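Local structure of ribokinase (Thermotoga maritima, 1VM7) at residues Asp82-Ile85 / Glu86-Glu89; Val208-Ala211 / Ala212-Leu216. The protein probably catalyses the ATP- and magnesium-dependent phosphorylation of D-ribose at O-5, giving D-ribose 5-phosphate. All coordinates share one frame; numbering follows the deposited sequence.

Contact 1: residues Asp82-Ile85 / Glu86-Glu89; sequences DLLI and ENYE
Helix 79-90, the helix of a beta-alpha-beta unit between strands 69-75 and 93-98, brings Leu-84 and Tyr-88 together one turn apart. Their side chains lie alongside each other and point the same way. Leu-84 CB sits 4.1 Å from Tyr-88 CZ, and Leu-84 CD1 is 3.9 Å from Tyr-88 OH. The tyrosine CG is anti to its own carbonyl carbon (chi1 -60°), which lays the ring back along the preceding turn. Leu-84 O then lies over one ring face, 3.0 Å above the plane and offset toward the rim. The same oxygen accepts the backbone bond from Tyr-88 N at 2.8 Å. Glu-89 N bonds to Ile-85 O at 2.7 Å. On the outer side, Leu-83 CD2 meets the carboxylate of Glu-86, 3.8 Å from Glu-86 OE2. Tyr-88 OH is hydrogen-bonded to Ser-23. With an alanine at Tyr-88, Ser-23 would probably lose this partner and a gap would open beside Leu-84. Asp-82 forms a salt bridge with Arg-98 of strand 93-98. Ile-85 packs on Ile-75 and Tyr-96, Leu-84 reaches Pro-50 of strand 40-51, and the Tyr-88 ring meets Phe-71 edge-to-face.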
ATOM      1  N   ASP A  82      -7.360   6.348  12.794  1.00 32.21           N
ATOM      2  CA  ASP A  82      -7.901   5.740  14.013  1.00 32.37           C
ATOM      3  C   ASP A  82      -6.870   4.937  14.755  1.00 32.62           C
ATOM      4  O   ASP A  82      -6.775   5.065  15.964  1.00 32.07           O
ATOM      5  CB  ASP A  82      -9.106   4.849  13.735  1.00 32.67           C
ATOM      6  CG  ASP A  82     -10.288   5.624  13.205  1.00 33.48           C
ATOM      7  OD1 ASP A  82     -10.341   6.833  13.451  1.00 35.05           O
ATOM      8  OD2 ASP A  82     -11.140   5.022  12.531  1.00 37.65           O
ATOM      9  N   LEU A  83      -6.101   4.122  14.043  1.00 33.53           N
ATOM     10  CA  LEU A  83      -5.043   3.342  14.691  1.00 34.18           C
ATOM     11  C   LEU A  83      -3.981   4.259  15.314  1.00 33.83           C
ATOM     12  O   LEU A  83      -3.502   3.995  16.437  1.00 32.12           O
ATOM     13  CB  LEU A  83      -4.436   2.302  13.731  1.00 35.64           C
ATOM     14  CG  LEU A  83      -5.486   1.193  13.412  1.00 38.58           C
ATOM     15  CD1 LEU A  83      -5.157   0.377  12.134  1.00 40.38           C
ATOM     16  CD2 LEU A  83      -5.746   0.261  14.619  1.00 38.58           C
ATOM     17  N   LEU A  84      -3.592   5.317  14.590  1.00 33.19           N
ATOM     18  CA  LEU A  84      -2.599   6.261  15.132  1.00 33.34           C
ATOM     19  C   LEU A  84      -3.147   7.015  16.368  1.00 33.20           C
ATOM     20  O   LEU A  84      -2.448   7.241  17.338  1.00 32.92           O
ATOM     21  CB  LEU A  84      -2.167   7.242  14.085  1.00 33.53           C
ATOM     22  CG  LEU A  84      -1.363   6.670  12.901  1.00 35.59           C
ATOM     23  CD1 LEU A  84      -0.971   7.834  12.041  1.00 34.95           C
ATOM     24  CD2 LEU A  84      -0.187   5.883  13.353  1.00 35.85           C
ATOM     25  N   ILE A  85      -4.416   7.382  16.329  1.00 32.98           N
ATOM     26  CA  ILE A  85      -5.050   8.038  17.484  1.00 33.13           C
ATOM     27  C   ILE A  85      -5.044   7.120  18.717  1.00 34.04           C
ATOM     28  O   ILE A  85      -4.670   7.562  19.829  1.00 33.58           O
ATOM     29  CB  ILE A  85      -6.435   8.552  17.117  1.00 32.87           C
ATOM     30  CG1 ILE A  85      -6.285   9.745  16.167  1.00 31.21           C
ATOM     31  CG2 ILE A  85      -7.253   8.941  18.352  1.00 34.06           C
ATOM     32  CD1 ILE A  85      -7.567  10.164  15.542  1.00 29.34           C
ATOM     33  N   GLU A  86      -5.370   5.843  18.524  1.00 34.49           N
ATOM     34  CA  GLU A  86      -5.298   4.882  19.625  1.00 35.97           C
ATOM     35  C   GLU A  86      -3.912   4.833  20.195  1.00 34.95           C
ATOM     36  O   GLU A  86      -3.750   4.803  21.415  1.00 35.79           O
ATOM     37  CB  GLU A  86      -5.664   3.440  19.251  1.00 35.57           C
ATOM     38  CG  GLU A  86      -6.712   3.294  18.226  1.00 39.15           C
ATOM     39  CD  GLU A  86      -7.209   1.837  18.083  1.00 41.27           C
ATOM     40  OE1 GLU A  86      -6.635   0.931  18.798  1.00 46.41           O
ATOM     41  OE2 GLU A  86      -8.160   1.644  17.263  1.00 43.84           O
ATOM     42  N   ASN A  87      -2.912   4.755  19.329  1.00 34.83           N
ATOM     43  CA  ASN A  87      -1.518   4.692  19.781  1.00 34.75           C
ATOM     44  C   ASN A  87      -1.212   5.958  20.564  1.00 34.33           C
ATOM     45  O   ASN A  87      -0.675   5.898  21.655  1.00 34.06           O
ATOM     46  CB  ASN A  87      -0.536   4.601  18.612  1.00 34.76           C
ATOM     47  CG  ASN A  87      -0.674   3.318  17.803  1.00 37.07           C
ATOM     48  OD1 ASN A  87      -1.346   2.370  18.225  1.00 38.70           O
ATOM     49  ND2 ASN A  87      -0.034   3.282  16.610  1.00 35.40           N
ATOM     50  N   TYR A  88      -1.569   7.108  19.986  1.00 34.12           N
ATOM     51  CA  TYR A  88      -1.244   8.400  20.585  1.00 34.26           C
ATOM     52  C   TYR A  88      -1.926   8.587  21.946  1.00 34.32           C
ATOM     53  O   TYR A  88      -1.250   8.977  22.908  1.00 33.67           O
ATOM     54  CB  TYR A  88      -1.513   9.573  19.619  1.00 34.03           C
ATOM     55  CG  TYR A  88      -0.729   9.558  18.309  1.00 33.95           C
ATOM     56  CD1 TYR A  88       0.363   8.709  18.110  1.00 34.39           C
ATOM     57  CD2 TYR A  88      -1.083  10.419  17.249  1.00 34.66           C
ATOM     58  CE1 TYR A  88       1.051   8.711  16.922  1.00 34.50           C
ATOM     59  CE2 TYR A  88      -0.416  10.395  16.041  1.00 32.93           C
ATOM     60  CZ  TYR A  88       0.656   9.557  15.875  1.00 34.92           C
ATOM     61  OH  TYR A  88       1.327   9.501  14.683  1.00 33.92           O
ATOM     62  N   GLU A  89      -3.216   8.244  22.012  1.00 35.01           N
ATOM     63  CA  GLU A  89      -4.045   8.360  23.200  1.00 35.97           C
ATOM     64  C   GLU A  89      -3.467   7.554  24.349  1.00 35.40           C
ATOM     65  O   GLU A  89      -3.341   8.077  25.459  1.00 34.45           O
ATOM     66  CB  GLU A  89      -5.465   7.826  22.939  1.00 36.51           C
ATOM     67  CG  GLU A  89      -6.388   8.693  22.126  1.00 38.07           C
ATOM     68  CD  GLU A  89      -7.756   8.023  21.787  1.00 39.01           C
ATOM     69  OE1 GLU A  89      -7.960   6.787  22.084  1.00 40.23           O
ATOM     70  OE2 GLU A  89      -8.635   8.769  21.221  1.00 42.42           O
TER

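Contact 2: residues Val208-Ala211 / Ala212-Leu216; sequences VEKA and AEKFL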
ATOM      1  N   VAL A 208      32.963  16.493   8.695  1.00 32.47           N
ATOM      2  CA  VAL A 208      31.809  16.642   9.515  1.00 31.69           C
ATOM      3  C   VAL A 208      31.991  17.796  10.514  1.00 31.60           C
ATOM      4  O   VAL A 208      31.071  18.588  10.723  1.00 31.40           O
ATOM      5  CB  VAL A 208      31.533  15.317  10.189  1.00 31.34           C
ATOM      6  CG1 VAL A 208      30.661  15.509  11.388  1.00 32.22           C
ATOM      7  CG2 VAL A 208      30.904  14.357   9.178  1.00 31.39           C
ATOM      8  N   GLU A 209      33.169  17.882  11.115  1.00 31.35           N
ATOM      9  CA  GLU A 209      33.472  18.929  12.083  1.00 31.87           C
ATOM     10  C   GLU A 209      33.436  20.318  11.444  1.00 31.71           C
ATOM     11  O   GLU A 209      32.923  21.268  12.040  1.00 31.12           O
ATOM     12  CB  GLU A 209      34.859  18.699  12.700  1.00 32.31           C
ATOM     13  CG  GLU A 209      35.009  17.340  13.427  1.00 33.63           C
ATOM     14  CD  GLU A 209      35.632  16.267  12.545  1.00 35.17           C
ATOM     15  OE1 GLU A 209      34.985  15.851  11.555  1.00 34.92           O
ATOM     16  OE2 GLU A 209      36.791  15.874  12.829  1.00 37.65           O
ATOM     17  N   LYS A 210      33.987  20.430  10.232  1.00 31.37           N
ATOM     18  CA  LYS A 210      34.034  21.713   9.528  1.00 31.33           C
ATOM     19  C   LYS A 210      32.661  22.194   9.118  1.00 30.81           C
ATOM     20  O   LYS A 210      32.415  23.393   9.126  1.00 30.16           O
ATOM     21  CB  LYS A 210      34.942  21.639   8.298  1.00 31.59           C
ATOM     22  CG  LYS A 210      35.242  22.971   7.642  1.00 31.68           C
ATOM     23  CD  LYS A 210      36.424  23.691   8.324  1.00 32.97           C
ATOM     24  CE  LYS A 210      35.935  24.531   9.509  1.00 32.39           C
ATOM     25  NZ  LYS A 210      37.103  25.293   9.981  1.00 30.98           N
ATOM     26  N   ALA A 211      31.788  21.260   8.736  1.00 30.89           N
ATOM     27  CA  ALA A 211      30.419  21.583   8.340  1.00 30.60           C
ATOM     28  C   ALA A 211      29.622  22.070   9.557  1.00 31.36           C
ATOM     29  O   ALA A 211      28.882  23.074   9.495  1.00 30.87           O
ATOM     30  CB  ALA A 211      29.729  20.361   7.752  1.00 30.69           C
ATOM     31  N   ALA A 212      29.751  21.321  10.657  1.00 31.35           N
ATOM     32  CA  ALA A 212      29.076  21.658  11.884  1.00 31.34           C
ATOM     33  C   ALA A 212      29.465  23.067  12.298  1.00 31.92           C
ATOM     34  O   ALA A 212      28.590  23.844  12.717  1.00 31.47           O
ATOM     35  CB  ALA A 212      29.407  20.678  12.964  1.00 31.71           C
ATOM     36  N   GLU A 213      30.754  23.390  12.159  1.00 32.08           N
ATOM     37  CA  GLU A 213      31.253  24.719  12.469  1.00 32.89           C
ATOM     38  C   GLU A 213      30.604  25.785  11.621  1.00 32.95           C
ATOM     39  O   GLU A 213      30.287  26.854  12.116  1.00 33.31           O
ATOM     40  CB  GLU A 213      32.749  24.801  12.272  1.00 32.74           C
ATOM     41  CG  GLU A 213      33.566  24.394  13.479  1.00 33.94           C
ATOM     42  CD  GLU A 213      34.982  24.974  13.414  1.00 33.87           C
ATOM     43  OE1 GLU A 213      35.391  25.455  12.328  1.00 35.66           O
ATOM     44  OE2 GLU A 213      35.678  24.984  14.455  1.00 37.22           O
ATOM     45  N   LYS A 214      30.428  25.511  10.336  1.00 33.08           N
ATOM     46  CA  LYS A 214      29.813  26.502   9.462  1.00 33.03           C
ATOM     47  C   LYS A 214      28.385  26.741   9.829  1.00 32.68           C
ATOM     48  O   LYS A 214      27.906  27.853   9.712  1.00 31.91           O
ATOM     49  CB  LYS A 214      29.920  26.114   8.007  1.00 33.26           C
ATOM     50  CG  LYS A 214      31.314  26.193   7.576  1.00 32.39           C
ATOM     51  CD  LYS A 214      31.564  25.856   6.140  1.00 33.75           C
ATOM     52  CE  LYS A 214      33.006  26.108   5.857  1.00 32.01           C
ATOM     53  NZ  LYS A 214      33.419  27.506   6.296  1.00 34.82           N
ATOM     54  N   PHE A 215      27.688  25.704  10.273  1.00 32.86           N
ATOM     55  CA  PHE A 215      26.326  25.908  10.717  1.00 33.20           C
ATOM     56  C   PHE A 215      26.262  26.828  11.938  1.00 33.14           C
ATOM     57  O   PHE A 215      25.388  27.690  12.029  1.00 32.14           O
ATOM     58  CB  PHE A 215      25.623  24.583  10.964  1.00 33.60           C
ATOM     59  CG  PHE A 215      25.113  23.972   9.711  1.00 33.28           C
ATOM     60  CD1 PHE A 215      24.132  24.636   8.966  1.00 34.25           C
ATOM     61  CD2 PHE A 215      25.622  22.775   9.242  1.00 33.87           C
ATOM     62  CE1 PHE A 215      23.650  24.108   7.787  1.00 35.28           C
ATOM     63  CE2 PHE A 215      25.145  22.231   8.049  1.00 35.61           C
ATOM     64  CZ  PHE A 215      24.151  22.901   7.319  1.00 35.28           C
ATOM     65  N   LEU A 216      27.227  26.680  12.842  1.00 33.55           N
ATOM     66  CA  LEU A 216      27.388  27.632  13.943  1.00 33.76           C
ATOM     67  C   LEU A 216      27.476  29.078  13.433  1.00 34.25           C
ATOM     68  O   LEU A 216      26.904  29.978  14.055  1.00 34.67           O
ATOM     69  CB  LEU A 216      28.636  27.344  14.785  1.00 33.59           C
ATOM     70  CG  LEU A 216      28.729  26.060  15.596  1.00 33.04           C
ATOM     71  CD1 LEU A 216      30.005  26.049  16.405  1.00 32.89           C
ATOM     72  CD2 LEU A 216      27.520  25.893  16.508  1.00 33.56           C
TER
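The ring of Phe-215 meets Ala-211 O obliquely, with CD2 of Phe-215 3.3 Å from that oxygen. Beyond the helix, Phe-202 packs against this ring edge-to-face, and the ring of Phe-181 meets it with the planes at about 45°. Ala-211 O also accepts the backbone bond from Phe-215 N at 3.0 Å. A second flat group in the contact is the carboxylate of Glu-213. Its OE1 takes a weak hydrogen bond from Lys-210 NZ at 2.9 Å, and the pair forms a salt bridge. The lysine starts with CG beside its carbonyl carbon (chi1 -170°) and bends at chi2 and chi3. This turns the chain across the extended glutamate and brings CE of Lys-210 to 3.0 Å from Glu-213 OE1. Lys-214 follows one turn after Lys-210, and its CG rests 3.4 Å from Lys-210 O. The two ammonium groups stay apart, with Lys-210 NZ 5.7 Å from Lys-214 NZ. On the buried side, Val-208 and Ala-211 pack on Ile-194 of helix 191-202. Ala-212 touches Val-223 and Val-235 of the large sheet. Helix 208-217 is thus amphipathic, with small and apolar residues facing the core. The i to i+3 salt bridge lies on the outer side, where its contribution to stability is probably modest. Glu-213 is likely to offset part of the charge of Lys-210, which has Lys-214 as a like-charged neighbour.

How the contacts relate
Contacts 1 and 2 are single-helix contacts at opposite sides of the chain's centre. Their centres are 39 Å apart and their nearest atoms about 27 Å, so they do not touch. Both helices pack on the large mixed sheet of the PfkB fold, residues 82-89 near edge strand 93-98 and residues 208-216 near strands 222-226 and 232-236. Each lies beside a different predicted site. In contact 1, the Tyr-88 side chain is about 3 Å from that of Ala-55, and the Leu-84 side chain about 4 Å from that of Ile-25, both predicted substrate-binding residues. In contact 2, the Val-208 side chain is about 4 Å from that of Leu-227, in a predicted ATP-binding segment.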